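PDB 2IM5: nicotinate phosphoribosyltransferase from Porphyromonas gingivalis, which probably joins nicotinate to the ribose phosphate of phosphoribosyl diphosphate, spending ATP, to make nicotinate mononucleotide for NAD synthesis. Local coordinates for residues A[170-184]-A[194-206]. Residues are numbered along the deposited sequence; the frame is centred on the assembly and turned at random.
Sequences RFSLEVEDRVTDILK and TSNVHLAHKHGLR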
ATOM      1  N   ARG A 170      -1.850  -7.317  -9.520  1.00 24.81           N
ATOM      2  CA  ARG A 170      -1.820  -7.247 -10.974  1.00 22.25           C
ATOM      3  C   ARG A 170      -1.854  -8.660 -11.573  1.00 22.44           C
ATOM      4  O   ARG A 170      -1.426  -9.622 -10.929  1.00 20.26           O
ATOM      5  CB  ARG A 170      -0.551  -6.532 -11.431  1.00 21.66           C
ATOM      6  CG  ARG A 170       0.738  -7.289 -11.128  1.00 22.46           C
ATOM      7  CD  ARG A 170       1.963  -6.427 -11.419  1.00 21.89           C
ATOM      8  NE  ARG A 170       3.219  -7.134 -11.181  1.00 20.20           N
ATOM      9  CZ  ARG A 170       4.405  -6.536 -11.120  1.00 20.15           C
ATOM     10  NH1 ARG A 170       4.493  -5.219 -11.282  1.00 18.17           N
ATOM     11  NH2 ARG A 170       5.500  -7.248 -10.886  1.00 19.02           N
ATOM     12  N   PHE A 171      -2.366  -8.782 -12.796  1.00 20.95           N
ATOM     13  CA  PHE A 171      -2.415 -10.077 -13.464  1.00 20.08           C
ATOM     14  C   PHE A 171      -0.972 -10.501 -13.724  1.00 18.66           C
ATOM     15  O   PHE A 171      -0.609 -11.660 -13.546  1.00 19.66           O
ATOM     16  CB  PHE A 171      -3.170  -9.973 -14.795  1.00 21.83           C
ATOM     17  CG  PHE A 171      -3.326 -11.294 -15.510  1.00 21.71           C
ATOM     18  CD1 PHE A 171      -4.388 -12.146 -15.211  1.00 23.94           C
ATOM     19  CD2 PHE A 171      -2.401 -11.691 -16.467  1.00 21.94           C
ATOM     20  CE1 PHE A 171      -4.523 -13.375 -15.863  1.00 22.36           C
ATOM     21  CE2 PHE A 171      -2.525 -12.918 -17.122  1.00 22.94           C
ATOM     22  CZ  PHE A 171      -3.589 -13.759 -16.819  1.00 21.30           C
ATOM     23  N   SER A 172      -0.155  -9.545 -14.147  1.00 18.74           N
ATOM     24  CA  SER A 172       1.259  -9.781 -14.427  1.00 19.67           C
ATOM     25  C   SER A 172       1.962  -8.436 -14.593  1.00 20.37           C
ATOM     26  O   SER A 172       1.309  -7.400 -14.748  1.00 17.78           O
ATOM     27  CB  SER A 172       1.431 -10.581 -15.720  1.00 20.51           C
ATOM     28  OG  SER A 172       0.935  -9.849 -16.827  1.00 21.92           O
ATOM     29  N   LEU A 173       3.292  -8.463 -14.574  1.00 20.34           N
ATOM     30  CA  LEU A 173       4.087  -7.250 -14.745  1.00 22.62           C
ATOM     31  C   LEU A 173       3.768  -6.688 -16.131  1.00 23.33           C
ATOM     32  O   LEU A 173       3.589  -5.480 -16.317  1.00 24.43           O
ATOM     33  CB  LEU A 173       5.583  -7.588 -14.678  1.00 21.96           C
ATOM     34  CG  LEU A 173       6.633  -6.512 -14.344  1.00 23.23           C
ATOM     35  CD1 LEU A 173       7.914  -6.830 -15.112  1.00 20.71           C
ATOM     36  CD2 LEU A 173       6.157  -5.120 -14.702  1.00 20.85           C
ATOM     37  N   GLU A 174       3.699  -7.589 -17.101  1.00 24.21           N
ATOM     38  CA  GLU A 174       3.420  -7.233 -18.485  1.00 24.41           C
ATOM     39  C   GLU A 174       2.092  -6.496 -18.616  1.00 22.07           C
ATOM     40  O   GLU A 174       1.998  -5.502 -19.329  1.00 21.22           O
ATOM     41  CB  GLU A 174       3.423  -8.498 -19.340  1.00 27.01           C
ATOM     42  CG  GLU A 174       3.150  -8.270 -20.806  1.00 33.44           C
ATOM     43  CD  GLU A 174       3.388  -9.523 -21.615  1.00 38.08           C
ATOM     44  OE1 GLU A 174       2.856 -10.591 -21.233  1.00 40.61           O
ATOM     45  OE2 GLU A 174       4.109  -9.439 -22.629  1.00 42.06           O
ATOM     46  N   VAL A 175       1.065  -6.977 -17.926  1.00 20.83           N
ATOM     47  CA  VAL A 175      -0.228  -6.308 -17.978  1.00 20.80           C
ATOM     48  C   VAL A 175      -0.165  -4.919 -17.314  1.00 20.89           C
ATOM     49  O   VAL A 175      -0.659  -3.940 -17.883  1.00 19.76           O
ATOM     50  CB  VAL A 175      -1.323  -7.154 -17.302  1.00 20.61           C
ATOM     51  CG1 VAL A 175      -2.583  -6.326 -17.113  1.00 18.71           C
ATOM     52  CG2 VAL A 175      -1.619  -8.389 -18.152  1.00 19.52           C
ATOM     53  N   GLU A 176       0.440  -4.822 -16.128  1.00 20.15           N
ATOM     54  CA  GLU A 176       0.532  -3.522 -15.460  1.00 20.93           C
ATOM     55  C   GLU A 176       1.355  -2.555 -16.305  1.00 20.21           C
ATOM     56  O   GLU A 176       1.030  -1.375 -16.402  1.00 20.05           O
ATOM     57  CB  GLU A 176       1.166  -3.632 -14.059  1.00 20.83           C
ATOM     58  CG  GLU A 176       1.385  -2.253 -13.411  1.00 21.37           C
ATOM     59  CD  GLU A 176       1.945  -2.282 -11.972  1.00 24.55           C
ATOM     60  OE1 GLU A 176       2.611  -3.270 -11.569  1.00 22.57           O
ATOM     61  OE2 GLU A 176       1.732  -1.280 -11.248  1.00 23.03           O
ATOM     62  N   ASP A 177       2.413  -3.068 -16.922  1.00 21.07           N
ATOM     63  CA  ASP A 177       3.288  -2.255 -17.760  1.00 23.66           C
ATOM     64  C   ASP A 177       2.519  -1.644 -18.929  1.00 23.98           C
ATOM     65  O   ASP A 177       2.570  -0.437 -19.156  1.00 24.41           O
ATOM     66  CB  ASP A 177       4.436  -3.112 -18.299  1.00 25.89           C
ATOM     67  CG  ASP A 177       5.526  -2.288 -18.961  1.00 28.76           C
ATOM     68  OD1 ASP A 177       5.236  -1.180 -19.456  1.00 33.37           O
ATOM     69  OD2 ASP A 177       6.681  -2.752 -19.004  1.00 31.48           O
ATOM     70  N   ARG A 178       1.812  -2.485 -19.675  1.00 24.33           N
ATOM     71  CA  ARG A 178       1.045  -2.015 -20.827  1.00 25.34           C
ATOM     72  C   ARG A 178      -0.104  -1.096 -20.417  1.00 23.45           C
ATOM     73  O   ARG A 178      -0.355  -0.088 -21.071  1.00 23.16           O
ATOM     74  CB  ARG A 178       0.508  -3.206 -21.629  1.00 29.15           C
ATOM     75  CG  ARG A 178      -0.284  -2.817 -22.875  1.00 36.00           C
ATOM     76  CD  ARG A 178       0.480  -1.809 -23.730  1.00 39.30           C
ATOM     77  NE  ARG A 178      -0.323  -1.325 -24.851  1.00 43.29           N
ATOM     78  CZ  ARG A 178      -0.004  -0.273 -25.602  1.00 44.83           C
ATOM     79  NH1 ARG A 178       1.106   0.416 -25.355  1.00 44.33           N
ATOM     80  NH2 ARG A 178      -0.795   0.091 -26.603  1.00 45.82           N
ATOM     81  N   VAL A 179      -0.796  -1.444 -19.339  1.00 21.67           N
ATOM     82  CA  VAL A 179      -1.908  -0.632 -18.852  1.00 23.17           C
ATOM     83  C   VAL A 179      -1.421   0.768 -18.481  1.00 24.70           C
ATOM     84  O   VAL A 179      -2.092   1.763 -18.769  1.00 24.77           O
ATOM     85  CB  VAL A 179      -2.585  -1.284 -17.616  1.00 23.40           C
ATOM     86  CG1 VAL A 179      -3.502  -0.278 -16.918  1.00 24.08           C
ATOM     87  CG2 VAL A 179      -3.402  -2.503 -18.055  1.00 22.77           C
ATOM     88  N   THR A 180      -0.255   0.835 -17.842  1.00 23.85           N
ATOM     89  CA  THR A 180       0.330   2.111 -17.449  1.00 24.81           C
ATOM     90  C   THR A 180       0.657   2.922 -18.697  1.00 25.17           C
ATOM     91  O   THR A 180       0.426   4.126 -18.746  1.00 24.53           O
ATOM     92  CB  THR A 180       1.628   1.900 -16.642  1.00 24.27           C
ATOM     93  OG1 THR A 180       1.321   1.173 -15.449  1.00 23.54           O
ATOM     94  CG2 THR A 180       2.262   3.238 -16.277  1.00 23.38           C
ATOM     95  N   ASP A 181       1.196   2.244 -19.705  1.00 26.59           N
ATOM     96  CA  ASP A 181       1.556   2.893 -20.962  1.00 28.62           C
ATOM     97  C   ASP A 181       0.323   3.493 -21.637  1.00 27.83           C
ATOM     98  O   ASP A 181       0.351   4.630 -22.110  1.00 28.70           O
ATOM     99  CB  ASP A 181       2.203   1.887 -21.909  1.00 31.16           C
ATOM    100  CG  ASP A 181       2.976   2.555 -23.023  1.00 34.92           C
ATOM    101  OD1 ASP A 181       2.556   3.645 -23.469  1.00 37.60           O
ATOM    102  OD2 ASP A 181       4.001   1.987 -23.457  1.00 39.54           O
ATOM    103  N   ILE A 182      -0.757   2.724 -21.673  1.00 25.76           N
ATOM    104  CA  ILE A 182      -1.995   3.180 -22.289  1.00 25.17           C
ATOM    105  C   ILE A 182      -2.610   4.353 -21.533  1.00 24.61           C
ATOM    106  O   ILE A 182      -3.038   5.342 -22.135  1.00 25.13           O
ATOM    107  CB  ILE A 182      -3.025   2.035 -22.357  1.00 25.12           C
ATOM    108  CG1 ILE A 182      -2.479   0.906 -23.236  1.00 27.85           C
ATOM    109  CG2 ILE A 182      -4.348   2.552 -22.899  1.00 25.23           C
ATOM    110  CD1 ILE A 182      -3.318  -0.356 -23.212  1.00 30.01           C
ATOM    111  N   LEU A 183      -2.664   4.244 -20.211  1.00 24.06           N
ATOM    112  CA  LEU A 183      -3.244   5.316 -19.406  1.00 24.08           C
ATOM    113  C   LEU A 183      -2.463   6.613 -19.589  1.00 22.59           C
ATOM    114  O   LEU A 183      -3.047   7.685 -19.705  1.00 23.89           O
ATOM    115  CB  LEU A 183      -3.279   4.913 -17.928  1.00 21.26           C
ATOM    116  CG  LEU A 183      -4.358   3.879 -17.600  1.00 22.48           C
ATOM    117  CD1 LEU A 183      -4.237   3.401 -16.157  1.00 21.11           C
ATOM    118  CD2 LEU A 183      -5.726   4.512 -17.833  1.00 21.96           C
ATOM    119  N   LYS A 184      -1.142   6.505 -19.626  1.00 23.12           N
ATOM    120  CA  LYS A 184      -0.300   7.677 -19.807  1.00 24.91           C
ATOM    121  C   LYS A 184      -0.654   8.351 -21.127  1.00 25.30           C
ATOM    122  O   LYS A 184      -0.657   9.572 -21.237  1.00 24.58           O
ATOM    123  CB  LYS A 184       1.175   7.274 -19.832  1.00 24.14           C
ATOM    124  CG  LYS A 184       2.111   8.454 -20.014  1.00 26.71           C
ATOM    125  CD  LYS A 184       3.522   8.026 -20.354  1.00 26.74           C
ATOM    126  CE  LYS A 184       4.413   9.245 -20.578  1.00 27.66           C
ATOM    127  NZ  LYS A 184       5.810   8.872 -20.903  1.00 31.12           N
ATOM    128  N   THR A 194       2.069   6.786 -10.561  1.00 19.35           N
ATOM    129  CA  THR A 194       1.902   5.390 -10.183  1.00 19.97           C
ATOM    130  C   THR A 194       2.689   5.054  -8.923  1.00 19.91           C
ATOM    131  O   THR A 194       3.708   5.681  -8.616  1.00 19.01           O
ATOM    132  CB  THR A 194       2.371   4.445 -11.302  1.00 20.69           C
ATOM    133  OG1 THR A 194       2.224   3.082 -10.873  1.00 21.51           O
ATOM    134  CG2 THR A 194       3.828   4.708 -11.632  1.00 19.84           C
ATOM    135  N   SER A 195       2.202   4.052  -8.204  1.00 18.14           N
ATOM    136  CA  SER A 195       2.839   3.614  -6.983  1.00 18.30           C
ATOM    137  C   SER A 195       4.042   2.737  -7.311  1.00 18.14           C
ATOM    138  O   SER A 195       4.987   2.648  -6.521  1.00 17.77           O
ATOM    139  CB  SER A 195       1.828   2.849  -6.129  1.00 19.29           C
ATOM    140  OG  SER A 195       2.407   2.452  -4.905  1.00 22.99           O
ATOM    141  N   ASN A 196       4.002   2.096  -8.480  1.00 17.30           N
ATOM    142  CA  ASN A 196       5.087   1.223  -8.924  1.00 17.53           C
ATOM    143  C   ASN A 196       6.282   2.076  -9.344  1.00 17.85           C
ATOM    144  O   ASN A 196       6.276   2.687 -10.421  1.00 19.63           O
ATOM    145  CB  ASN A 196       4.622   0.367 -10.103  1.00 17.15           C
ATOM    146  CG  ASN A 196       5.618  -0.708 -10.463  1.00 16.45           C
ATOM    147  OD1 ASN A 196       6.812  -0.440 -10.629  1.00 17.67           O
ATOM    148  ND2 ASN A 196       5.134  -1.940 -10.592  1.00 18.72           N
ATOM    149  N   VAL A 197       7.309   2.113  -8.503  1.00 17.55           N
ATOM    150  CA  VAL A 197       8.492   2.935  -8.777  1.00 17.16           C
ATOM    151  C   VAL A 197       9.195   2.579 -10.085  1.00 19.01           C
ATOM    152  O   VAL A 197       9.637   3.469 -10.820  1.00 19.14           O
ATOM    153  CB  VAL A 197       9.495   2.857  -7.606  1.00 16.84           C
ATOM    154  CG1 VAL A 197      10.641   3.844  -7.822  1.00 15.56           C
ATOM    155  CG2 VAL A 197       8.767   3.155  -6.298  1.00 14.09           C
ATOM    156  N   HIS A 198       9.289   1.283 -10.374  1.00 18.85           N
ATOM    157  CA  HIS A 198       9.913   0.809 -11.601  1.00 19.12           C
ATOM    158  C   HIS A 198       9.198   1.321 -12.859  1.00 19.63           C
ATOM    159  O   HIS A 198       9.837   1.817 -13.797  1.00 17.37           O
ATOM    160  CB  HIS A 198       9.936  -0.720 -11.633  1.00 19.10           C
ATOM    161  CG  HIS A 198      10.173  -1.289 -12.996  1.00 20.89           C
ATOM    162  ND1 HIS A 198      11.305  -1.014 -13.735  1.00 21.31           N
ATOM    163  CD2 HIS A 198       9.417  -2.116 -13.759  1.00 20.74           C
ATOM    164  CE1 HIS A 198      11.239  -1.649 -14.892  1.00 21.69           C
ATOM    165  NE2 HIS A 198      10.102  -2.324 -14.932  1.00 22.72           N
ATOM    166  N   LEU A 199       7.875   1.191 -12.882  1.00 18.08           N
ATOM    167  CA  LEU A 199       7.115   1.639 -14.033  1.00 19.02           C
ATOM    168  C   LEU A 199       7.056   3.164 -14.136  1.00 19.63           C
ATOM    169  O   LEU A 199       6.857   3.710 -15.219  1.00 21.37           O
ATOM    170  CB  LEU A 199       5.712   1.032 -13.999  1.00 17.55           C
ATOM    171  CG  LEU A 199       5.730  -0.493 -14.198  1.00 19.48           C
ATOM    172  CD1 LEU A 199       4.313  -1.046 -14.185  1.00 16.37           C
ATOM    173  CD2 LEU A 199       6.428  -0.831 -15.527  1.00 17.81           C
ATOM    174  N   ALA A 200       7.230   3.855 -13.012  1.00 19.22           N
ATOM    175  CA  ALA A 200       7.221   5.312 -13.024  1.00 18.17           C
ATOM    176  C   ALA A 200       8.522   5.730 -13.704  1.00 18.52           C
ATOM    177  O   ALA A 200       8.566   6.688 -14.475  1.00 17.82           O
ATOM    178  CB  ALA A 200       7.170   5.855 -11.606  1.00 17.51           C
ATOM    179  N   HIS A 201       9.582   4.988 -13.409  1.00 18.63           N
ATOM    180  CA  HIS A 201      10.890   5.245 -13.985  1.00 19.70           C
ATOM    181  C   HIS A 201      10.826   4.975 -15.485  1.00 20.81           C
ATOM    182  O   HIS A 201      11.191   5.822 -16.302  1.00 20.24           O
ATOM    183  CB  HIS A 201      11.931   4.325 -13.344  1.00 19.97           C
ATOM    184  CG  HIS A 201      13.294   4.427 -13.958  1.00 22.65           C
ATOM    185  ND1 HIS A 201      14.229   3.419 -13.860  1.00 24.64           N
ATOM    186  CD2 HIS A 201      13.889   5.425 -14.656  1.00 22.27           C
ATOM    187  CE1 HIS A 201      15.340   3.789 -14.473  1.00 23.85           C
ATOM    188  NE2 HIS A 201      15.160   5.002 -14.963  1.00 21.96           N
ATOM    189  N   LYS A 202      10.345   3.786 -15.833  1.00 21.68           N
ATOM    190  CA  LYS A 202      10.235   3.368 -17.225  1.00 23.05           C
ATOM    191  C   LYS A 202       9.363   4.268 -18.106  1.00 23.72           C
ATOM    192  O   LYS A 202       9.738   4.580 -19.239  1.00 23.53           O
ATOM    193  CB  LYS A 202       9.700   1.937 -17.293  1.00 24.38           C
ATOM    194  CG  LYS A 202       9.453   1.448 -18.701  1.00 25.57           C
ATOM    195  CD  LYS A 202       9.159  -0.045 -18.744  1.00 27.24           C
ATOM    196  CE  LYS A 202       8.871  -0.484 -20.180  1.00 29.67           C
ATOM    197  NZ  LYS A 202       8.699  -1.949 -20.288  1.00 32.11           N
ATOM    198  N   HIS A 203       8.211   4.681 -17.590  1.00 23.27           N
ATOM    199  CA  HIS A 203       7.294   5.506 -18.361  1.00 24.82           C
ATOM    200  C   HIS A 203       7.351   7.003 -18.083  1.00 25.27           C
ATOM    201  O   HIS A 203       6.508   7.757 -18.570  1.00 26.91           O
ATOM    202  CB  HIS A 203       5.867   4.996 -18.164  1.00 24.84           C
ATOM    203  CG  HIS A 203       5.656   3.604 -18.667  1.00 25.01           C
ATOM    204  ND1 HIS A 203       5.737   3.274 -20.003  1.00 25.04           N
ATOM    205  CD2 HIS A 203       5.398   2.448 -18.010  1.00 26.75           C
ATOM    206  CE1 HIS A 203       5.538   1.975 -20.147  1.00 26.90           C
ATOM    207  NE2 HIS A 203       5.331   1.450 -18.952  1.00 26.91           N
ATOM    208  N   GLY A 204       8.340   7.428 -17.304  1.00 25.04           N
ATOM    209  CA  GLY A 204       8.500   8.842 -17.003  1.00 23.60           C
ATOM    210  C   GLY A 204       7.320   9.469 -16.288  1.00 23.55           C
ATOM    211  O   GLY A 204       6.880  10.561 -16.639  1.00 23.87           O
ATOM    212  N   LEU A 205       6.804   8.778 -15.281  1.00 21.88           N
ATOM    213  CA  LEU A 205       5.675   9.274 -14.513  1.00 21.00           C
ATOM    214  C   LEU A 205       6.124   9.594 -13.091  1.00 20.24           C
ATOM    215  O   LEU A 205       7.189   9.163 -12.659  1.00 19.31           O
ATOM    216  CB  LEU A 205       4.575   8.209 -14.458  1.00 21.48           C
ATOM    217  CG  LEU A 205       3.960   7.746 -15.784  1.00 22.57           C
ATOM    218  CD1 LEU A 205       3.038   6.556 -15.515  1.00 22.00           C
ATOM    219  CD2 LEU A 205       3.184   8.896 -16.435  1.00 19.48           C
ATOM    220  N   ARG A 206       5.306  10.355 -12.372  1.00 20.24           N
ATOM    221  CA  ARG A 206       5.592  10.683 -10.983  1.00 21.00           C
ATOM    222  C   ARG A 206       5.267   9.439 -10.153  1.00 20.69           C
ATOM    223  O   ARG A 206       4.410   8.639 -10.543  1.00 17.70           O
ATOM    224  CB  ARG A 206       4.689  11.819 -10.491  1.00 25.57           C
ATOM    225  CG  ARG A 206       4.998  13.203 -11.034  1.00 31.67           C
ATOM    226  CD  ARG A 206       4.115  14.245 -10.345  1.00 35.94           C
ATOM    227  NE  ARG A 206       2.722  14.157 -10.776  1.00 40.65           N
ATOM    228  CZ  ARG A 206       2.227  14.773 -11.847  1.00 41.72           C
ATOM    229  NH1 ARG A 206       3.006  15.537 -12.599  1.00 45.10           N
ATOM    230  NH2 ARG A 206       0.954  14.616 -12.179  1.00 44.26           N
TER
HETATM  231  O   HOH W   1       2.084   1.272 -12.700  1.00 15.45           O
HETATM  232  O   HOH W   2       0.937   0.439  -9.617  1.00 27.58           O
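Leu-199 enters as a knob among Leu-173, Glu-176, Asp-177 and Thr-180, joining two neighbouring helices of the TIM-barrel-like NAPRTase domain; the helix axes, 10.6 Å apart at closest approach, cross at -47°. The knob's CD1 lies over the Glu-176 side chain, while CD2 rests against Asp-177 CG at 3.8 Å and meets Leu-173 CD2 more loosely, at 4.4 Å. Beyond it, Thr-180 CG2 presses on Leu-205 CD1 at 3.5 Å, closer than usual for two carbons.

The inner end is polar and buried. Glu-176, its chain extended, offers OE1 to Arg-170 NH1 in a salt bridge 4° out of the guanidinium plane. Asn-196 ND2 adds only a weak, bent bond to OE1 and has its stronger partner in Asp-9, which also pairs with Arg-170. One water links Glu-176 OE2, Thr-180 OG1 and Thr-194 OG1; a second joins OE2 to Thr-194 OG1.

The more exposed side is held by polar bonds, one a salt bridge. Asp-177 divides its oxygens: OD2 receives Lys-202 NZ on its syn lone pair, at a doubtfully short 2.5 Å, and OD1 receives His-203 NE2 at 2.7 Å. Lys-202 CG covers the imidazole centre; Asp-181 CA lies over the opposite face, nearer the rim. Gly-204 closes the shorter helix in a Schellman motif, where the extended, exposed Lys-184 donates from NZ to His-203 O at 2.7 Å, 37° above the carbonyl plane.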